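Local coordinates for outer membrane protein SusF (Bacteroides thetaiotaomicron, PDB 4FE9) that binds starch at the bacterial cell surface through carbohydrate-binding modules, before the glycan is transported into the periplasm for degradation, at residues A93-V98 with V136-Q141. Sequence-based numbering, arbitrary orientation. Where two conformers were deposited one is given.
Sequences AQLDSV and VSITLQ. With EDO (1,2-ethanediol), chain D.
Helix 92-102 of the N-terminal domain, an Ig-like beta-sandwich, packs across the end of strand 128-141 through Leu-95 and Asp-96, which meet Ile-138 and Leu-140. Helix and strand axes run nearly perpendicular, 88° apart and 9.4 Å at closest approach, and the helix meets the strand here through two consecutive residues. Alternation along the strand puts two apolar side chains on the helix side: Ile-138 and Leu-140, two positions apart, both have CB pointing toward the helix.

Leu-95 is the helix's main apolar contribution. A chi1 of -179°, which sets CG opposite the backbone N, brings CG and CD2 of Leu-95 against Leu-140 CD1. Leu-95 CG lies 3.8 Å from Leu-140 CD1, the two side chains lying alongside and running in opposing senses. With Ile-138 the approach is instead tip to tip, Leu-95 CD2 reaching Ile-138 CD1 at 4.2 Å. Leu-113 of strand 111-122, Ile-39, and Val-49 and Ile-51 of strand 48-57 also touch Leu-95, placing it in the hydrophobic interior of the domain.

Leu-140 divides its two methyls between different neighbours. While CD1 meets Leu-95, Leu-140 CD2 comes within 3.7 Å of Asp-96 OD1, where the side chains are roughly perpendicular. This is a van der Waals contact; the same carboxylate oxygen is hydrogen-bonded to Gln-100 one helical turn later. Farther along the strand, Gln-141 NE2 hydrogen-bonds to Ser-108 OG and, weakly, to a 1,2-ethanediol, most likely a crystallisation additive, also held by Asp-42.

No hydrogen bond joins the two segments. Apolar contact among buried Leu-95, Ile-138 and Leu-140 therefore joins helix 92-102 to the sandwich interior, away from the starch-binding sites, while Asp-96, partly exposed, has OD1 bonded within its own helix.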
loop_
_atom_site.group_PDB
_atom_site.type_symbol
_atom_site.label_atom_id
_atom_site.label_comp_id
_atom_site.label_asym_id
_atom_site.label_seq_id
_atom_site.Cartn_x
_atom_site.Cartn_y
_atom_site.Cartn_z
ATOM N N ALA A 93 -19.957 -8.724 -23.372
ATOM C CA ALA A 93 -18.728 -9.248 -22.738
ATOM C C ALA A 93 -17.696 -8.131 -22.532
ATOM O O ALA A 93 -16.981 -8.120 -21.536
ATOM C CB ALA A 93 -18.144 -10.369 -23.570
ATOM N N GLN A 94 -17.628 -7.162 -23.451
ATOM C CA GLN A 94 -16.599 -6.125 -23.310
ATOM C C GLN A 94 -17.049 -5.042 -22.355
ATOM O O GLN A 94 -16.233 -4.443 -21.685
ATOM C CB GLN A 94 -16.246 -5.508 -24.645
ATOM C CG GLN A 94 -15.810 -6.524 -25.628
ATOM C CD GLN A 94 -15.363 -5.915 -26.931
ATOM O OE1 GLN A 94 -16.097 -5.162 -27.563
ATOM N NE2 GLN A 94 -14.171 -6.289 -27.373
ATOM N N LEU A 95 -18.364 -4.819 -22.268
ATOM C CA LEU A 95 -18.902 -3.893 -21.273
ATOM C C LEU A 95 -18.633 -4.438 -19.853
ATOM O O LEU A 95 -18.179 -3.724 -18.976
ATOM C CB LEU A 95 -20.403 -3.709 -21.479
ATOM C CG LEU A 95 -21.095 -2.725 -20.513
ATOM C CD1 LEU A 95 -20.481 -1.322 -20.594
ATOM C CD2 LEU A 95 -22.595 -2.657 -20.852
ATOM N N ASP A 96 -18.885 -5.717 -19.683
ATOM C CA ASP A 96 -18.596 -6.429 -18.430
ATOM C C ASP A 96 -17.105 -6.351 -18.086
ATOM O O ASP A 96 -16.746 -5.873 -17.037
ATOM C CB ASP A 96 -19.094 -7.888 -18.570
ATOM C CG ASP A 96 -18.891 -8.727 -17.292
ATOM O OD1 ASP A 96 -18.977 -8.183 -16.167
ATOM O OD2 ASP A 96 -18.597 -9.932 -17.430
ATOM N N SER A 97 -16.247 -6.622 -19.071
ATOM C CA SER A 97 -14.789 -6.458 -18.912
ATOM C C SER A 97 -14.401 -5.045 -18.513
ATOM O O SER A 97 -13.543 -4.829 -17.657
ATOM C CB SER A 97 -14.061 -6.848 -20.216
ATOM O OG SER A 97 -14.060 -8.249 -20.378
ATOM N N VAL A 98 -14.959 -4.069 -19.193
ATOM C CA VAL A 98 -14.563 -2.714 -18.922
ATOM C C VAL A 98 -15.048 -2.279 -17.520
ATOM O O VAL A 98 -14.369 -1.518 -16.823
ATOM C CB VAL A 98 -15.067 -1.753 -20.053
ATOM C CG1 VAL A 98 -14.966 -0.337 -19.615
ATOM C CG2 VAL A 98 -14.226 -1.972 -21.328
ATOM N N VAL A 136 -25.181 10.146 -19.480
ATOM C CA VAL A 136 -26.243 9.277 -18.989
ATOM C C VAL A 136 -25.628 8.107 -18.185
ATOM O O VAL A 136 -24.396 7.932 -18.196
ATOM C CB VAL A 136 -27.107 8.718 -20.146
ATOM C CG1 VAL A 136 -27.740 9.890 -20.969
ATOM C CG2 VAL A 136 -26.293 7.828 -21.053
ATOM N N SER A 137 -26.482 7.363 -17.458
ATOM C CA SER A 137 -26.046 6.364 -16.426
ATOM C C SER A 137 -26.689 5.069 -16.772
ATOM O O SER A 137 -27.878 5.042 -17.086
ATOM C CB SER A 137 -26.571 6.722 -15.025
ATOM O OG SER A 137 -25.940 7.852 -14.521
ATOM N N ILE A 138 -25.926 3.980 -16.642
ATOM C CA ILE A 138 -26.497 2.667 -16.502
ATOM C C ILE A 138 -25.740 1.935 -15.378
ATOM O O ILE A 138 -24.783 2.488 -14.779
ATOM C CB ILE A 138 -26.380 1.850 -17.818
ATOM C CG1 ILE A 138 -24.915 1.580 -18.130
ATOM C CG2 ILE A 138 -27.051 2.615 -19.024
ATOM C CD1 ILE A 138 -24.734 0.489 -19.124
ATOM N N THR A 139 -26.229 0.758 -15.023
ATOM C CA THR A 139 -25.515 -0.097 -14.086
ATOM C C THR A 139 -25.405 -1.512 -14.596
ATOM O O THR A 139 -26.129 -1.910 -15.522
ATOM C CB THR A 139 -26.212 -0.141 -12.763
ATOM O OG1 THR A 139 -27.446 -0.873 -12.902
ATOM C CG2 THR A 139 -26.470 1.293 -12.248
ATOM N N LEU A 140 -24.378 -2.212 -14.109
ATOM C CA LEU A 140 -24.113 -3.568 -14.518
ATOM C C LEU A 140 -23.598 -4.330 -13.291
ATOM O O LEU A 140 -22.787 -3.806 -12.511
ATOM C CB LEU A 140 -23.053 -3.609 -15.645
ATOM C CG LEU A 140 -22.612 -4.984 -16.177
ATOM C CD1 LEU A 140 -22.336 -4.983 -17.697
ATOM C CD2 LEU A 140 -21.384 -5.506 -15.425
ATOM N N GLN A 141 -24.084 -5.538 -13.115
ATOM C CA GLN A 141 -23.631 -6.374 -12.015
ATOM C C GLN A 141 -22.902 -7.570 -12.567
ATOM O O GLN A 141 -23.510 -8.438 -13.211
ATOM C CB GLN A 141 -24.831 -6.850 -11.188
ATOM C CG GLN A 141 -24.430 -7.774 -9.998
ATOM C CD GLN A 141 -25.635 -8.454 -9.376
ATOM O OE1 GLN A 141 -26.756 -8.056 -9.608
ATOM N NE2 GLN A 141 -25.402 -9.511 -8.651
HETATM C C1 EDO D . -28.405 -11.637 -8.383
HETATM O O1 EDO D . -27.345 -11.868 -7.434
HETATM C C2 EDO D . -28.048 -12.313 -9.698
HETATM O O2 EDO D . -27.471 -13.618 -9.448
#